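Local coordinates for protein beta-galactosidase (Geobacillus stearothermophilus, PDB 5DFA) that probably hydrolyses terminal non-reducing beta-D-galactose residues of beta-D-galactosides, as a zinc-binding member of glycoside hydrolase family 42, at residues A87-A92 and H135-L140; M152-N157 and T253-A258. The protein carries 1 engineered substitution. All coordinates share one frame; numbering follows the deposited sequence.

Contact 1: residues A87-A92 and H135-L140; sequences ATPSGA and HINRLL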
loop_
_atom_site.group_PDB
_atom_site.type_symbol
_atom_site.label_atom_id
_atom_site.label_comp_id
_atom_site.label_asym_id
_atom_site.label_seq_id
_atom_site.Cartn_x
_atom_site.Cartn_y
_atom_site.Cartn_z
ATOM N N ALA A 87 12.016 19.493 -32.123
ATOM C CA ALA A 87 11.674 18.188 -31.581
ATOM C C ALA A 87 10.694 17.441 -32.476
ATOM O O ALA A 87 9.803 18.041 -33.076
ATOM C CB ALA A 87 11.095 18.335 -30.182
ATOM N N THR A 88 10.873 16.126 -32.566
ATOM C CA THR A 88 9.894 15.267 -33.217
ATOM C C THR A 88 8.770 14.987 -32.221
ATOM O O THR A 88 9.027 14.800 -31.031
ATOM C CB THR A 88 10.521 13.948 -33.708
ATOM O OG1 THR A 88 10.991 13.191 -32.587
ATOM C CG2 THR A 88 11.683 14.231 -34.649
ATOM N N PRO A 89 7.518 14.970 -32.701
ATOM C CA PRO A 89 6.352 14.968 -31.811
ATOM C C PRO A 89 5.792 13.589 -31.452
ATOM O O PRO A 89 4.618 13.510 -31.088
ATOM C CB PRO A 89 5.323 15.749 -32.623
ATOM C CG PRO A 89 5.624 15.349 -34.036
ATOM C CD PRO A 89 7.123 15.127 -34.113
ATOM N N SER A 90 6.597 12.534 -31.529
ATOM C CA SER A 90 6.096 11.186 -31.258
ATOM C C SER A 90 5.749 10.969 -29.784
ATOM O O SER A 90 5.158 9.950 -29.424
ATOM C CB SER A 90 7.115 10.133 -31.707
ATOM O OG SER A 90 8.354 10.297 -31.044
ATOM N N GLY A 91 6.110 11.929 -28.939
ATOM C CA GLY A 91 5.863 11.828 -27.511
ATOM C C GLY A 91 4.397 11.904 -27.119
ATOM O O GLY A 91 4.030 11.522 -26.009
ATOM N N ALA A 92 3.560 12.402 -28.025
ATOM C CA ALA A 92 2.124 12.487 -27.771
ATOM C C ALA A 92 1.329 12.508 -29.072
ATOM O O ALA A 92 1.258 13.530 -29.753
ATOM C CB ALA A 92 1.802 13.716 -26.940
ATOM N N HIS A 135 6.837 9.725 -41.061
ATOM C CA HIS A 135 6.262 10.629 -42.051
ATOM C C HIS A 135 6.332 12.070 -41.558
ATOM O O HIS A 135 6.848 12.946 -42.252
ATOM C CB HIS A 135 4.812 10.243 -42.362
ATOM C CG HIS A 135 4.206 11.011 -43.497
ATOM N ND1 HIS A 135 4.291 12.381 -43.609
ATOM C CD2 HIS A 135 3.493 10.595 -44.574
ATOM C CE1 HIS A 135 3.667 12.777 -44.704
ATOM N NE2 HIS A 135 3.174 11.709 -45.306
ATOM N N ILE A 136 5.808 12.309 -40.361
ATOM C CA ILE A 136 5.754 13.656 -39.808
ATOM C C ILE A 136 7.163 14.202 -39.563
ATOM O O ILE A 136 7.396 15.405 -39.667
ATOM C CB ILE A 136 4.920 13.699 -38.499
ATOM C CG1 ILE A 136 4.675 15.144 -38.058
ATOM C CG2 ILE A 136 5.576 12.886 -37.392
ATOM C CD1 ILE A 136 3.811 15.933 -39.013
ATOM N N ASN A 137 8.105 13.310 -39.263
ATOM C CA ASN A 137 9.501 13.702 -39.100
ATOM C C ASN A 137 10.099 14.152 -40.425
ATOM O O ASN A 137 10.864 15.115 -40.478
ATOM C CB ASN A 137 10.324 12.553 -38.516
ATOM C CG ASN A 137 10.011 12.293 -37.056
ATOM O OD1 ASN A 137 9.106 12.902 -36.485
ATOM N ND2 ASN A 137 10.753 11.375 -36.446
ATOM N N ARG A 138 9.742 13.446 -41.493
ATOM C CA ARG A 138 10.220 13.780 -42.829
ATOM C C ARG A 138 9.697 15.143 -43.268
ATOM O O ARG A 138 10.430 15.938 -43.855
ATOM C CB ARG A 138 9.806 12.703 -43.833
ATOM C CG ARG A 138 10.252 12.981 -45.260
ATOM C CD ARG A 138 10.015 11.778 -46.156
ATOM N NE ARG A 138 10.651 10.575 -45.625
ATOM C CZ ARG A 138 11.919 10.243 -45.838
ATOM N NH1 ARG A 138 12.698 11.024 -46.576
ATOM N NH2 ARG A 138 12.412 9.129 -45.314
ATOM N N LEU A 139 8.426 15.408 -42.977
ATOM C CA LEU A 139 7.820 16.697 -43.289
ATOM C C LEU A 139 8.550 17.830 -42.576
ATOM O O LEU A 139 8.823 18.875 -43.167
ATOM C CB LEU A 139 6.340 16.703 -42.906
ATOM C CG LEU A 139 5.420 15.806 -43.736
ATOM C CD1 LEU A 139 3.974 15.989 -43.312
ATOM C CD2 LEU A 139 5.586 16.092 -45.220
ATOM N N LEU A 140 8.866 17.612 -41.303
ATOM C CA LEU A 140 9.603 18.591 -40.514
ATOM C C LEU A 140 11.003 18.808 -41.080
ATOM O O LEU A 140 11.479 19.940 -41.161
ATOM C CB LEU A 140 9.690 18.146 -39.051
ATOM C CG LEU A 140 8.403 18.223 -38.230
ATOM C CD1 LEU A 140 8.633 17.691 -36.823
ATOM C CD2 LEU A 140 7.877 19.649 -38.186
#

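Contact 2: residues M152-N157 and T253-A258; sequences MWHVSN and TTNFMA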
loop_
_atom_site.group_PDB
_atom_site.type_symbol
_atom_site.label_atom_id
_atom_site.label_comp_id
_atom_site.label_asym_id
_atom_site.label_seq_id
_atom_site.Cartn_x
_atom_site.Cartn_y
_atom_site.Cartn_z
ATOM N N MET A 152 19.623 21.550 -33.669
ATOM C CA MET A 152 19.683 20.164 -33.221
ATOM C C MET A 152 18.304 19.501 -33.223
ATOM O O MET A 152 17.288 20.168 -33.027
ATOM C CB MET A 152 20.303 20.112 -31.819
ATOM C CG MET A 152 20.057 18.838 -31.034
ATOM S SD MET A 152 20.866 18.897 -29.428
ATOM C CE MET A 152 22.572 18.951 -29.951
ATOM N N TRP A 153 18.270 18.192 -33.458
ATOM C CA TRP A 153 17.030 17.431 -33.362
ATOM C C TRP A 153 16.802 16.892 -31.950
ATOM O O TRP A 153 17.716 16.363 -31.316
ATOM C CB TRP A 153 17.026 16.274 -34.364
ATOM C CG TRP A 153 16.920 16.711 -35.792
ATOM C CD1 TRP A 153 17.927 16.764 -36.709
ATOM C CD2 TRP A 153 15.739 17.161 -36.465
ATOM N NE1 TRP A 153 17.446 17.217 -37.915
ATOM C CE2 TRP A 153 16.105 17.468 -37.791
ATOM C CE3 TRP A 153 14.406 17.332 -36.078
ATOM C CZ2 TRP A 153 15.188 17.936 -38.729
ATOM C CZ3 TRP A 153 13.498 17.796 -37.011
ATOM C CH2 TRP A 153 13.892 18.095 -38.320
ATOM N N HIS A 154 15.572 17.033 -31.469
ATOM C CA HIS A 154 15.166 16.522 -30.164
ATOM C C HIS A 154 14.149 15.403 -30.371
ATOM O O HIS A 154 12.943 15.634 -30.325
ATOM C CB HIS A 154 14.585 17.654 -29.307
ATOM C CG HIS A 154 14.174 17.237 -27.928
ATOM N ND1 HIS A 154 13.189 16.303 -27.688
ATOM C CD2 HIS A 154 14.604 17.648 -26.711
ATOM C CE1 HIS A 154 13.039 16.147 -26.386
ATOM N NE2 HIS A 154 13.885 16.952 -25.769
ATOM N N VAL A 155 14.637 14.188 -30.598
ATOM C CA VAL A 155 13.768 13.086 -31.001
ATOM C C VAL A 155 12.877 12.581 -29.867
ATOM O O VAL A 155 13.366 12.144 -28.824
ATOM C CB VAL A 155 14.587 11.911 -31.556
ATOM C CG1 VAL A 155 13.668 10.764 -31.944
ATOM C CG2 VAL A 155 15.401 12.368 -32.750
ATOM N N SER A 156 11.566 12.646 -30.102
ATOM C CA SER A 156 10.552 12.248 -29.126
ATOM C C SER A 156 10.728 12.992 -27.808
ATOM O O SER A 156 11.243 14.109 -27.782
ATOM C CB SER A 156 10.592 10.737 -28.886
ATOM O OG SER A 156 9.422 10.297 -28.218
ATOM N N ASN A 157 10.295 12.369 -26.718
ATOM C CA ASN A 157 10.468 12.952 -25.394
ATOM C C ASN A 157 10.445 11.902 -24.291
ATOM O O ASN A 157 9.435 11.225 -24.092
ATOM C CB ASN A 157 9.391 14.001 -25.122
ATOM C CG ASN A 157 9.676 14.813 -23.874
ATOM O OD1 ASN A 157 10.534 15.695 -23.876
ATOM N ND2 ASN A 157 8.958 14.516 -22.797
ATOM N N THR A 253 19.766 14.156 -30.657
ATOM C CA THR A 253 19.758 13.731 -29.264
ATOM C C THR A 253 18.358 13.329 -28.821
ATOM O O THR A 253 17.375 13.586 -29.518
ATOM C CB THR A 253 20.271 14.842 -28.326
ATOM O OG1 THR A 253 20.534 14.292 -27.029
ATOM C CG2 THR A 253 19.238 15.952 -28.199
ATOM N N THR A 254 18.284 12.682 -27.665
ATOM C CA THR A 254 17.019 12.443 -26.988
ATOM C C THR A 254 17.272 12.573 -25.488
ATOM O O THR A 254 18.329 12.178 -24.993
ATOM C CB THR A 254 16.412 11.063 -27.344
ATOM O OG1 THR A 254 15.082 10.970 -26.815
ATOM C CG2 THR A 254 17.263 9.921 -26.803
ATOM N N ASN A 255 16.318 13.155 -24.771
ATOM C CA ASN A 255 16.544 13.502 -23.371
ATOM C C ASN A 255 16.428 12.312 -22.424
ATOM O O ASN A 255 15.407 11.625 -22.383
ATOM C CB ASN A 255 15.577 14.608 -22.939
ATOM C CG ASN A 255 14.159 14.366 -23.413
ATOM O OD1 ASN A 255 13.931 13.645 -24.384
ATOM N ND2 ASN A 255 13.197 14.977 -22.733
ATOM N N PHE A 256 17.495 12.078 -21.664
ATOM C CA PHE A 256 17.521 11.020 -20.662
ATOM C C PHE A 256 16.854 11.474 -19.370
ATOM O O PHE A 256 16.603 12.663 -19.171
ATOM C CB PHE A 256 18.959 10.583 -20.371
ATOM C CG PHE A 256 19.583 9.756 -21.461
ATOM C CD1 PHE A 256 18.833 9.321 -22.541
ATOM C CD2 PHE A 256 20.922 9.405 -21.396
ATOM C CE1 PHE A 256 19.409 8.557 -23.539
ATOM C CE2 PHE A 256 21.503 8.641 -22.390
ATOM C CZ PHE A 256 20.745 8.217 -23.464
ATOM N N MET A 257 16.572 10.519 -18.491
ATOM C CA MET A 257 16.003 10.832 -17.187
ATOM C C MET A 257 16.825 10.233 -16.056
ATOM O O MET A 257 17.604 9.301 -16.259
ATOM C CB MET A 257 14.566 10.317 -17.078
ATOM C CG MET A 257 13.616 10.794 -18.155
ATOM S SD MET A 257 12.128 9.774 -18.195
ATOM C CE MET A 257 11.693 9.741 -16.457
ATOM N N ALA A 258 16.655 10.791 -14.866
ATOM C CA ALA A 258 16.995 10.092 -13.639
ATOM C C ALA A 258 15.679 9.548 -13.107
ATOM O O ALA A 258 14.617 10.064 -13.455
ATOM C CB ALA A 258 17.663 11.013 -12.638
#

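Contact 1: residues A87-A92 and H135-L140
With chi1 of 64°, T88 holds OG1 between its own backbone N and carbonyl carbon and turns CG2 anti to that carbonyl, against the amide of N137; N137 answers with CG anti to its carbonyl carbon (chi1 -71°). The two side chains meet at about a right angle. OD1 of N137 lies 3.3 Å from T88 CB, and N137 ND2 is 3.5 Å from T88 CG2, so both ends of the amide press on the aliphatic part of the threonine. T88 OG1 and N137 ND2 find their partners beyond the pair: a single carboxylate oxygen, OE2 of E239, is hydrogen-bonded to both, and T88 OG1 also bonds S156 N. These bonds fix the rotation of both groups. In the TIM barrel the contact lies inside a beta-alpha-beta crossover: 87-92 opens the loop after strand 83-87, while helix 127-144, which contains 135-140, precedes the neighbouring parallel strand 150-154. P89, which starts a type I turn ending at A92, packs its ring on apolar atoms of the helix. Its CG is 4.1 Å from I136 CG1, where the side chains pass at a slant, and P89 CD approaches L140 CD1 at 4.0 Å. W55 of helix 55-58 touches both P89 and I136. The same methyl of the leucine, L140 CD1, sits 3.9 Å from the carbonyl oxygen A87 O.

Contact 2: residues M152-N157 and T253-A258
Two adjacent parallel strands of the TIM barrel pair here where strand 150-154 ends and strand 252-257 begins its run, the loop after 150-154 lying at the end of the barrel where a (beta/alpha)8 enzyme carries its active site. The register rests on a bridge between H154 and T253. T253 N donates to W153 O (3.1 Å), and V155 N donates to T253 O (3.0 Å), the latter approaching almost in line with the carbonyl bond. Beyond the bridge side chains take over: T254 OG1 gives a hydrogen bond of 2.9 Å to V155 O, tying the loop after the first strand to the second. At the other end the bent chain of M152 brings SD to 3.6 Å from the T253 methyl CG2. N255, with CG held between its backbone N and carbonyl carbon (chi1 45°), reaches back across the pair. Its ND2 donates to N157 OD1 at 3.0 Å, coming from above the carbonyl plane, 62° out of it, rather than onto a lone pair. Its amide also crosses the H154 imidazole obliquely, the planes 59° apart, with N255 OD1 3.3 Å from H154 CE1. Both ends of this buried amide have further partners, since ND2 bonds D284 OD1 and OD1 accepts from the backbone N of E158, the predicted proton donor. A leucine in place of N255 would probably leave N157 OD1 and E158 N without these partners and let the N157 amide turn more freely. As N157 is a predicted substrate ligand, the chemistry is consistent with N255 acting from the second shell, orienting N157 by one end of its amide and the E158 backbone by the other.

Overall arrangement
Contact 1 and contact 2 have centres 13 Å apart and follow one another along the chain, helix 127-144 of the first leading into strand 150-154 of the second. They also touch directly: the T88 OG1 to S156 N bond, 2.6 Å long, joins them, and S90 OG makes a weak one to S156 OG (3.0 Å). A87 CB packs 3.3 Å from H154 O between neighbouring barrel strands. Contact 2 borders the predicted active site: the N255 side chain is about 3 Å from that of E158, and the N157 side chain is about 4 Å from that of R119, a predicted substrate ligand, and from a bound glycerol, probably from the crystallisation liquor. The predicted nucleophile position, A322, is engineered here.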